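Local coordinates for probable TonB-dependent siderophore receptor PiuA (PDB 5FP1), which probably takes up iron across the bacterial outer membrane by binding ferric siderophores, and may bind ferric enterobactin with micromolar affinity, at residues Asp442-Phe450 with Ser493-Trp501; Tyr355-Asn366 with Gln407-Ser418. All coordinates share one frame; numbering follows the deposited sequence.

Contact 1: Asp442-Phe450 with Ser493-Trp501; sequences DKFEAEQNF and SPVGLNAGW. With C8E ((hydroxyethyloxy)tri(ethyloxy)octane), chain G.
Phe444 lays one face of its ring against Pro494. The proline CG sits over the ring centre, 3.5 Å from the centroid and only 7° off the normal, a well-formed CH-pi contact. With CG of Phe444 anti to the backbone N (chi1 173°), the ring reaches down onto the loop, where Leu497 CD1 approaches Phe444 CE2 at 4.0 Å and the carbonyl O of Gly496 lies at the ring edge, in its plane. A type II turn, Pro494 to Leu497, brings these groups together, and Gly496, with positive phi and no side chain, lets the loop backbone come close under Ala446, CA to CA 5.8 Å.

Toward Gln448 the dry packing gives way to water. No direct hydrogen bond joins the two segments; the extended Gln448 side chain works through three waters instead. Its OE1 accepts from one water that also donates to Asn498 OD1 (2.8 Å) and from another that donates to Gly496 O (3.0 Å), while Gln448 NE2 donates to a third that is held by Gly500 O. Asn498 OD1 also takes the N-H of Gly500 at 2.9 Å, an Asx turn within the loop.

Strand 433-450 runs in the barrel wall between strands 405-428 and 459-476; the loop after strand 482-493 folds in against its inner side, where Pro494 also touches Ala130 of the plug domain.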
# COMPACT_ATOMS: atom_id res chain seq x y z
N ASP A 442 -4.84 -23.21 -0.89
CA ASP A 442 -5.84 -22.24 -1.31
C ASP A 442 -6.63 -22.77 -2.49
O ASP A 442 -6.06 -23.36 -3.42
CB ASP A 442 -5.21 -20.90 -1.72
CG ASP A 442 -4.83 -20.05 -0.54
OD1 ASP A 442 -5.71 -19.34 -0.03
OD2 ASP A 442 -3.67 -20.09 -0.10
N LYS A 443 -7.94 -22.54 -2.47
CA LYS A 443 -8.75 -22.66 -3.66
C LYS A 443 -9.28 -21.29 -4.02
O LYS A 443 -9.75 -20.55 -3.14
CB LYS A 443 -9.91 -23.62 -3.39
CG LYS A 443 -10.89 -23.73 -4.55
CD LYS A 443 -11.97 -24.76 -4.25
CE LYS A 443 -12.95 -24.87 -5.41
NZ LYS A 443 -14.15 -25.65 -5.01
N PHE A 444 -9.19 -20.94 -5.29
CA PHE A 444 -9.48 -19.59 -5.75
C PHE A 444 -10.38 -19.71 -6.98
O PHE A 444 -10.09 -20.48 -7.91
CB PHE A 444 -8.17 -18.86 -6.07
CG PHE A 444 -8.34 -17.49 -6.71
CD1 PHE A 444 -8.39 -17.36 -8.08
CD2 PHE A 444 -8.38 -16.35 -5.93
CE1 PHE A 444 -8.52 -16.10 -8.68
CE2 PHE A 444 -8.51 -15.09 -6.51
CZ PHE A 444 -8.58 -14.97 -7.88
N GLU A 445 -11.45 -18.95 -7.00
CA GLU A 445 -12.24 -18.81 -8.21
C GLU A 445 -12.57 -17.34 -8.49
O GLU A 445 -13.05 -16.62 -7.62
CB GLU A 445 -13.53 -19.60 -8.10
CG GLU A 445 -14.41 -19.41 -9.33
CD GLU A 445 -15.75 -20.11 -9.19
OE1 GLU A 445 -15.79 -21.36 -9.22
OE2 GLU A 445 -16.74 -19.41 -9.09
N ALA A 446 -12.30 -16.90 -9.72
CA ALA A 446 -12.65 -15.55 -10.15
C ALA A 446 -13.51 -15.65 -11.38
O ALA A 446 -13.17 -16.35 -12.34
CB ALA A 446 -11.41 -14.73 -10.43
N GLU A 447 -14.65 -14.98 -11.34
CA GLU A 447 -15.56 -14.96 -12.48
C GLU A 447 -15.94 -13.54 -12.81
O GLU A 447 -16.40 -12.80 -11.93
CB GLU A 447 -16.82 -15.76 -12.16
CG GLU A 447 -17.82 -15.77 -13.31
CD GLU A 447 -18.94 -16.77 -13.07
OE1 GLU A 447 -19.64 -16.66 -12.06
OE2 GLU A 447 -19.10 -17.69 -13.88
N GLN A 448 -15.82 -13.16 -14.07
CA GLN A 448 -16.14 -11.82 -14.48
C GLN A 448 -17.07 -11.86 -15.67
O GLN A 448 -16.76 -12.49 -16.66
CB GLN A 448 -14.87 -11.05 -14.82
CG GLN A 448 -14.36 -10.33 -13.61
CD GLN A 448 -13.19 -9.40 -13.84
OE1 GLN A 448 -12.27 -9.45 -13.06
NE2 GLN A 448 -13.25 -8.55 -14.83
N ASN A 449 -18.21 -11.19 -15.55
CA ASN A 449 -19.22 -11.09 -16.61
C ASN A 449 -19.11 -9.74 -17.34
O ASN A 449 -19.41 -8.69 -16.75
CB ASN A 449 -20.61 -11.26 -16.01
CG ASN A 449 -20.78 -12.60 -15.32
OD1 ASN A 449 -20.60 -13.65 -15.93
ND2 ASN A 449 -21.09 -12.57 -14.03
N PHE A 450 -18.68 -9.76 -18.59
CA PHE A 450 -18.46 -8.55 -19.36
C PHE A 450 -19.66 -8.24 -20.25
O PHE A 450 -20.10 -9.11 -21.02
CB PHE A 450 -17.26 -8.69 -20.25
CG PHE A 450 -15.96 -8.87 -19.51
CD1 PHE A 450 -15.24 -7.77 -19.07
CD2 PHE A 450 -15.48 -10.14 -19.24
CE1 PHE A 450 -14.04 -7.93 -18.38
CE2 PHE A 450 -14.30 -10.31 -18.54
CZ PHE A 450 -13.57 -9.21 -18.11
N SER A 493 0.10 -16.41 -7.49
CA SER A 493 -0.75 -15.25 -7.82
C SER A 493 -1.62 -15.61 -9.02
O SER A 493 -1.12 -15.68 -10.15
CB SER A 493 0.10 -13.99 -8.11
OG SER A 493 -0.72 -12.81 -8.24
N PRO A 494 -2.89 -15.91 -8.77
CA PRO A 494 -3.78 -16.37 -9.83
C PRO A 494 -4.26 -15.21 -10.70
O PRO A 494 -4.29 -14.06 -10.26
CB PRO A 494 -4.95 -16.97 -9.06
CG PRO A 494 -5.01 -16.17 -7.80
CD PRO A 494 -3.57 -15.86 -7.46
N VAL A 495 -4.61 -15.50 -11.94
CA VAL A 495 -5.22 -14.49 -12.79
C VAL A 495 -6.56 -14.10 -12.18
O VAL A 495 -7.25 -14.92 -11.60
CB VAL A 495 -5.39 -14.95 -14.25
CG1 VAL A 495 -6.47 -16.00 -14.35
CG2 VAL A 495 -5.71 -13.78 -15.16
N GLY A 496 -6.90 -12.83 -12.30
CA GLY A 496 -8.14 -12.25 -11.73
C GLY A 496 -8.03 -11.83 -10.27
O GLY A 496 -9.02 -11.49 -9.65
N LEU A 497 -6.83 -11.88 -9.71
CA LEU A 497 -6.65 -11.56 -8.29
C LEU A 497 -7.11 -10.15 -7.91
O LEU A 497 -7.45 -9.90 -6.75
CB LEU A 497 -5.18 -11.75 -7.90
CG LEU A 497 -4.87 -11.51 -6.42
CD1 LEU A 497 -5.65 -12.49 -5.54
CD2 LEU A 497 -3.38 -11.61 -6.17
N ASN A 498 -7.13 -9.20 -8.85
CA ASN A 498 -7.56 -7.85 -8.51
C ASN A 498 -9.07 -7.74 -8.23
O ASN A 498 -9.57 -6.69 -7.83
CB ASN A 498 -7.11 -6.83 -9.57
CG ASN A 498 -7.74 -7.04 -10.95
OD1 ASN A 498 -8.80 -7.64 -11.10
ND2 ASN A 498 -7.10 -6.47 -11.97
N ALA A 499 -9.78 -8.83 -8.52
CA ALA A 499 -11.22 -8.97 -8.18
C ALA A 499 -12.05 -7.95 -8.93
O ALA A 499 -13.15 -7.57 -8.47
CB ALA A 499 -11.46 -8.83 -6.69
N GLY A 500 -11.54 -7.52 -10.07
CA GLY A 500 -12.30 -6.69 -10.97
C GLY A 500 -11.62 -5.38 -11.33
O GLY A 500 -11.62 -4.97 -12.49
N TRP A 501 -11.05 -4.70 -10.35
CA TRP A 501 -10.47 -3.38 -10.65
C TRP A 501 -9.30 -3.15 -9.70
O TRP A 501 -9.46 -3.09 -8.48
CB TRP A 501 -11.54 -2.30 -10.53
CG TRP A 501 -11.20 -1.04 -11.30
CD1 TRP A 501 -10.99 0.21 -10.79
CD2 TRP A 501 -10.98 -0.95 -12.70
NE1 TRP A 501 -10.64 1.09 -11.80
CE2 TRP A 501 -10.63 0.40 -12.98
CE3 TRP A 501 -11.03 -1.87 -13.76
CZ2 TRP A 501 -10.37 0.84 -14.27
CZ3 TRP A 501 -10.78 -1.42 -15.05
CH2 TRP A 501 -10.46 -0.09 -15.29
C1 C8E G . -21.98 -3.12 -13.75
C2 C8E G . -22.77 -4.42 -13.78
C3 C8E G . -22.54 -5.18 -15.08
C4 C8E G . -23.35 -6.46 -15.20
C5 C8E G . -22.57 -7.57 -15.89
C6 C8E G . -23.49 -8.54 -16.64
C7 C8E G . -24.13 -9.60 -15.76
C8 C8E G . -24.86 -10.64 -16.62
O9 C8E G . -24.51 -11.96 -16.22
O HOH W 1 -9.73 -9.07 -13.34
O HOH W 2 -11.09 -6.24 -14.71
O HOH W 3 -11.79 -11.01 -10.70

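Contact 2: Tyr355-Asn366 with Gln407-Ser418; sequences YSKQKTDKGGYN and QARPDFDATVES. With C8E ((hydroxyethyloxy)tri(ethyloxy)octane), chain D; C8E ((hydroxyethyloxy)tri(ethyloxy)octane), chain G; C8E ((hydroxyethyloxy)tri(ethyloxy)octane), chain J.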
# COMPACT_ATOMS: atom_id res chain seq x y z
N TYR A 355 -12.55 -18.39 4.67
CA TYR A 355 -13.46 -18.31 3.55
C TYR A 355 -13.64 -16.83 3.21
O TYR A 355 -13.80 -16.02 4.08
CB TYR A 355 -14.81 -18.90 3.90
CG TYR A 355 -15.85 -18.64 2.85
CD1 TYR A 355 -15.88 -19.38 1.69
CD2 TYR A 355 -16.75 -17.59 2.97
CE1 TYR A 355 -16.80 -19.13 0.70
CE2 TYR A 355 -17.68 -17.33 1.98
CZ TYR A 355 -17.70 -18.10 0.85
OH TYR A 355 -18.62 -17.85 -0.15
N SER A 356 -13.67 -16.49 1.93
CA SER A 356 -14.11 -15.14 1.56
C SER A 356 -14.83 -15.11 0.26
O SER A 356 -14.59 -15.93 -0.63
CB SER A 356 -12.94 -14.14 1.48
OG SER A 356 -12.03 -14.56 0.51
N LYS A 357 -15.71 -14.13 0.12
CA LYS A 357 -16.39 -13.94 -1.13
C LYS A 357 -16.57 -12.45 -1.37
O LYS A 357 -17.02 -11.71 -0.50
CB LYS A 357 -17.74 -14.65 -1.15
CG LYS A 357 -18.40 -14.59 -2.52
CD LYS A 357 -19.78 -15.24 -2.52
CE LYS A 357 -20.31 -15.35 -3.93
NZ LYS A 357 -21.48 -16.27 -3.95
N GLN A 358 -16.20 -12.04 -2.57
CA GLN A 358 -16.23 -10.63 -2.94
C GLN A 358 -17.01 -10.49 -4.23
O GLN A 358 -16.80 -11.24 -5.17
CB GLN A 358 -14.82 -10.11 -3.15
CG GLN A 358 -14.78 -8.63 -3.43
CD GLN A 358 -13.37 -8.08 -3.66
OE1 GLN A 358 -12.34 -8.80 -3.59
NE2 GLN A 358 -13.32 -6.80 -3.97
N LYS A 359 -17.87 -9.47 -4.28
CA LYS A 359 -18.61 -9.15 -5.49
C LYS A 359 -18.47 -7.66 -5.79
O LYS A 359 -18.65 -6.81 -4.92
CB LYS A 359 -20.11 -9.48 -5.36
CG LYS A 359 -20.37 -10.96 -5.10
CD LYS A 359 -21.84 -11.37 -5.32
CE LYS A 359 -22.23 -11.44 -6.80
NZ LYS A 359 -21.89 -12.75 -7.47
N THR A 360 -18.17 -7.37 -7.05
CA THR A 360 -17.85 -6.00 -7.50
C THR A 360 -18.60 -5.70 -8.76
O THR A 360 -18.60 -6.52 -9.69
CB THR A 360 -16.33 -5.83 -7.79
OG1 THR A 360 -15.60 -6.06 -6.59
CG2 THR A 360 -15.98 -4.41 -8.29
N ASP A 361 -19.26 -4.53 -8.80
CA ASP A 361 -19.77 -3.94 -10.02
C ASP A 361 -18.80 -2.85 -10.50
O ASP A 361 -18.33 -2.05 -9.70
CB ASP A 361 -21.14 -3.29 -9.77
CG ASP A 361 -22.26 -4.33 -9.57
OD1 ASP A 361 -22.13 -5.45 -10.07
OD2 ASP A 361 -23.29 -3.99 -8.96
N LYS A 362 -18.53 -2.81 -11.80
CA LYS A 362 -17.64 -1.79 -12.34
C LYS A 362 -18.21 -1.13 -13.57
O LYS A 362 -18.69 -1.81 -14.50
CB LYS A 362 -16.26 -2.38 -12.68
CG LYS A 362 -15.20 -1.35 -13.11
CD LYS A 362 -15.14 -1.08 -14.61
CE LYS A 362 -14.11 -0.02 -14.96
NZ LYS A 362 -14.04 0.35 -16.40
N GLY A 363 -18.10 0.20 -13.60
CA GLY A 363 -18.44 1.00 -14.77
C GLY A 363 -17.42 2.12 -14.94
O GLY A 363 -16.37 2.17 -14.24
N GLY A 364 -17.76 3.05 -15.81
CA GLY A 364 -16.92 4.22 -16.03
C GLY A 364 -17.77 5.26 -16.69
O GLY A 364 -19.01 5.09 -16.81
N TYR A 365 -17.14 6.33 -17.16
CA TYR A 365 -17.88 7.46 -17.74
C TYR A 365 -17.68 7.56 -19.23
O TYR A 365 -16.55 7.41 -19.73
CB TYR A 365 -17.54 8.79 -17.05
CG TYR A 365 -18.08 8.86 -15.64
CD1 TYR A 365 -19.41 9.19 -15.39
CD2 TYR A 365 -17.27 8.58 -14.55
CE1 TYR A 365 -19.91 9.24 -14.10
CE2 TYR A 365 -17.76 8.63 -13.27
CZ TYR A 365 -19.08 8.95 -13.04
OH TYR A 365 -19.54 8.96 -11.75
N ASN A 366 -18.80 7.75 -19.93
CA ASN A 366 -18.75 8.29 -21.29
C ASN A 366 -18.76 9.81 -21.21
O ASN A 366 -19.37 10.40 -20.31
CB ASN A 366 -19.94 7.83 -22.12
CG ASN A 366 -19.84 6.38 -22.55
OD1 ASN A 366 -18.76 5.84 -22.74
ND2 ASN A 366 -20.99 5.75 -22.73
N GLN A 407 -21.56 10.65 -18.59
CA GLN A 407 -22.64 9.72 -18.35
C GLN A 407 -22.12 8.37 -17.90
O GLN A 407 -21.27 7.78 -18.56
CB GLN A 407 -23.46 9.54 -19.62
CG GLN A 407 -24.62 8.58 -19.49
CD GLN A 407 -25.66 8.80 -20.57
OE1 GLN A 407 -26.43 9.75 -20.52
NE2 GLN A 407 -25.66 7.94 -21.57
N ALA A 408 -22.66 7.86 -16.82
CA ALA A 408 -22.19 6.59 -16.26
C ALA A 408 -22.52 5.47 -17.24
O ALA A 408 -23.57 5.49 -17.89
CB ALA A 408 -22.83 6.34 -14.91
N ARG A 409 -21.63 4.50 -17.34
CA ARG A 409 -21.74 3.38 -18.28
C ARG A 409 -21.27 2.11 -17.53
O ARG A 409 -20.15 2.09 -17.05
CB ARG A 409 -20.80 3.62 -19.46
CG ARG A 409 -20.75 2.52 -20.51
CD ARG A 409 -19.44 2.53 -21.32
NE ARG A 409 -18.33 2.25 -20.42
CZ ARG A 409 -17.40 3.12 -20.04
NH1 ARG A 409 -17.35 4.34 -20.56
NH2 ARG A 409 -16.50 2.75 -19.15
N PRO A 410 -22.10 1.05 -17.48
CA PRO A 410 -21.68 -0.19 -16.82
C PRO A 410 -20.77 -1.01 -17.72
O PRO A 410 -20.94 -0.96 -18.93
CB PRO A 410 -23.01 -0.92 -16.56
CG PRO A 410 -23.88 -0.48 -17.71
CD PRO A 410 -23.46 0.95 -18.04
N ASP A 411 -19.79 -1.72 -17.16
CA ASP A 411 -18.84 -2.49 -17.96
C ASP A 411 -18.86 -3.99 -17.63
O ASP A 411 -18.96 -4.83 -18.54
CB ASP A 411 -17.41 -1.97 -17.82
CG ASP A 411 -17.26 -0.56 -18.36
OD1 ASP A 411 -17.71 -0.29 -19.50
OD2 ASP A 411 -16.68 0.29 -17.65
N PHE A 412 -18.77 -4.33 -16.35
CA PHE A 412 -18.75 -5.74 -15.94
C PHE A 412 -19.03 -5.90 -14.48
O PHE A 412 -19.05 -4.92 -13.72
CB PHE A 412 -17.41 -6.43 -16.27
CG PHE A 412 -16.20 -5.78 -15.63
CD1 PHE A 412 -15.87 -6.03 -14.32
CD2 PHE A 412 -15.36 -4.95 -16.38
CE1 PHE A 412 -14.75 -5.44 -13.73
CE2 PHE A 412 -14.24 -4.37 -15.81
CZ PHE A 412 -13.92 -4.61 -14.49
N ASP A 413 -19.22 -7.15 -14.06
CA ASP A 413 -19.17 -7.47 -12.64
C ASP A 413 -18.19 -8.60 -12.42
O ASP A 413 -17.83 -9.29 -13.35
CB ASP A 413 -20.54 -7.79 -12.02
CG ASP A 413 -21.18 -9.07 -12.59
OD1 ASP A 413 -20.48 -10.04 -12.91
OD2 ASP A 413 -22.40 -9.09 -12.66
N ALA A 414 -17.79 -8.78 -11.16
CA ALA A 414 -16.76 -9.77 -10.82
C ALA A 414 -17.03 -10.38 -9.47
O ALA A 414 -17.35 -9.69 -8.54
CB ALA A 414 -15.39 -9.13 -10.81
N THR A 415 -16.80 -11.69 -9.37
CA THR A 415 -16.97 -12.42 -8.13
C THR A 415 -15.75 -13.27 -7.87
O THR A 415 -15.32 -14.05 -8.73
CB THR A 415 -18.22 -13.32 -8.23
OG1 THR A 415 -19.35 -12.48 -8.46
CG2 THR A 415 -18.44 -14.09 -6.92
N VAL A 416 -15.16 -13.09 -6.70
CA VAL A 416 -14.00 -13.90 -6.29
C VAL A 416 -14.38 -14.63 -5.01
O VAL A 416 -14.83 -14.03 -4.01
CB VAL A 416 -12.75 -13.04 -6.05
CG1 VAL A 416 -11.60 -13.88 -5.52
CG2 VAL A 416 -12.33 -12.34 -7.34
N GLU A 417 -14.20 -15.94 -5.04
CA GLU A 417 -14.50 -16.78 -3.90
C GLU A 417 -13.24 -17.59 -3.58
O GLU A 417 -12.63 -18.20 -4.48
CB GLU A 417 -15.68 -17.69 -4.23
CG GLU A 417 -16.19 -18.47 -3.03
CD GLU A 417 -17.54 -19.15 -3.32
OE1 GLU A 417 -17.78 -19.50 -4.47
OE2 GLU A 417 -18.35 -19.30 -2.39
N SER A 418 -12.88 -17.64 -2.31
CA SER A 418 -11.71 -18.40 -1.90
C SER A 418 -11.99 -19.23 -0.67
O SER A 418 -12.89 -18.93 0.13
CB SER A 418 -10.55 -17.47 -1.61
OG SER A 418 -10.82 -16.66 -0.48
C1 C8E D . -21.14 0.65 -9.39
C2 C8E D . -20.78 0.53 -10.85
C3 C8E D . -21.96 1.02 -11.69
C4 C8E D . -21.52 1.98 -12.77
C5 C8E D . -22.48 1.98 -13.95
C6 C8E D . -23.91 2.31 -13.57
C7 C8E D . -24.77 2.33 -14.82
C8 C8E D . -25.73 3.51 -14.84
O9 C8E D . -26.47 3.44 -16.06
C1 C8E G . -21.98 -3.12 -13.75
C2 C8E G . -22.77 -4.42 -13.78
C3 C8E G . -22.54 -5.18 -15.08
C4 C8E G . -23.35 -6.46 -15.20
C5 C8E G . -22.57 -7.57 -15.89
C6 C8E G . -23.49 -8.54 -16.64
C7 C8E G . -24.13 -9.60 -15.76
C8 C8E G . -24.86 -10.64 -16.62
O9 C8E G . -24.51 -11.96 -16.22
C1 C8E J . -21.12 -11.06 -1.77
C2 C8E J . -20.28 -10.87 -0.53
C3 C8E J . -20.99 -9.99 0.50
C4 C8E J . -21.81 -10.83 1.48
C5 C8E J . -22.60 -9.97 2.46
C6 C8E J . -21.67 -9.04 3.23
C7 C8E J . -21.46 -7.71 2.50
C8 C8E J . -21.01 -6.63 3.47
O9 C8E J . -21.76 -5.44 3.20
C10 C8E J . -21.26 -4.26 3.85
C11 C8E J . -20.84 -4.51 5.30
O12 C8E J . -20.63 -3.26 5.99
O HOH W 4 -12.69 -13.59 -2.06
O HOH W 5 -21.04 -18.88 -3.31
O HOH W 6 -15.06 -8.70 -6.92
O HOH W 7 -23.94 -7.11 -11.08
O HOH W 8 -23.50 7.30 -22.48
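Two neighbouring antiparallel strands of the TonB-dependent receptor barrel pair here, and a classic beta bulge interrupts them. From Ser356 with Ser418 to Thr360 with Ala414 the pairing is regular. At the bulge Lys362 O accepts from both Asp411 N (2.9 Å) and Phe412 N (3.1 Å), and the register slips by one.

Beside the bulge, Arg409 NE and NH2 grip the Asp411 carboxylate side-on, one nitrogen to each oxygen and nearly in the guanidinium plane. Lys362 NZ reaches Asp411 OD2 at 2.9 Å from above the carboxylate plane, so two cations share that oxygen, which would favour a charged aspartate. Lys362 CB lies over the Phe412 face, 3.9 Å from the ring centroid. A bend at chi2 (-91°) turns the rest of the lysine along the ring toward Asp411, with Lys362 CD 3.6 Å from Phe412 CE2; Lys362 also forms a cation-pi contact with Trp501. Arg409 NH1 also donates to Asn366 OD1 (3.0 Å), while the backbone of Gly364 passes over a guanidinium face.

On the barrel-wall face opposite Lys362 and Phe412, Lys359 NZ bonds to Thr415 OG1 at 2.7 Å, and Tyr355 OH donates to Glu417 OE2 on its anti side. Detergent tails lie along this face, one with C1 3.4 Å from Lys359 CG.

In the fold
From the N terminus, the plug comes first and the barrel follows. Contact 2 pairs strand 346-368 with strand 405-428, closing a long excursion of about 40 residues that includes the short strands 374-375 and 391-393. The chain then turns into strand 433-450, next in the wall, and contact 1 closes across strands 459-476 and 482-493 by bringing the following loop back to it. The two closures are in series, neither nested nor crossed, with centres about 11 Å apart. They meet where strands 405-428 and 433-450 lie side by side: Glu447 O is 2.8 Å from Thr415 N, a probable hydrogen bond. Contact 2 joins two neighbouring strands of the wall, and contact 1 fits a loop against its inner side.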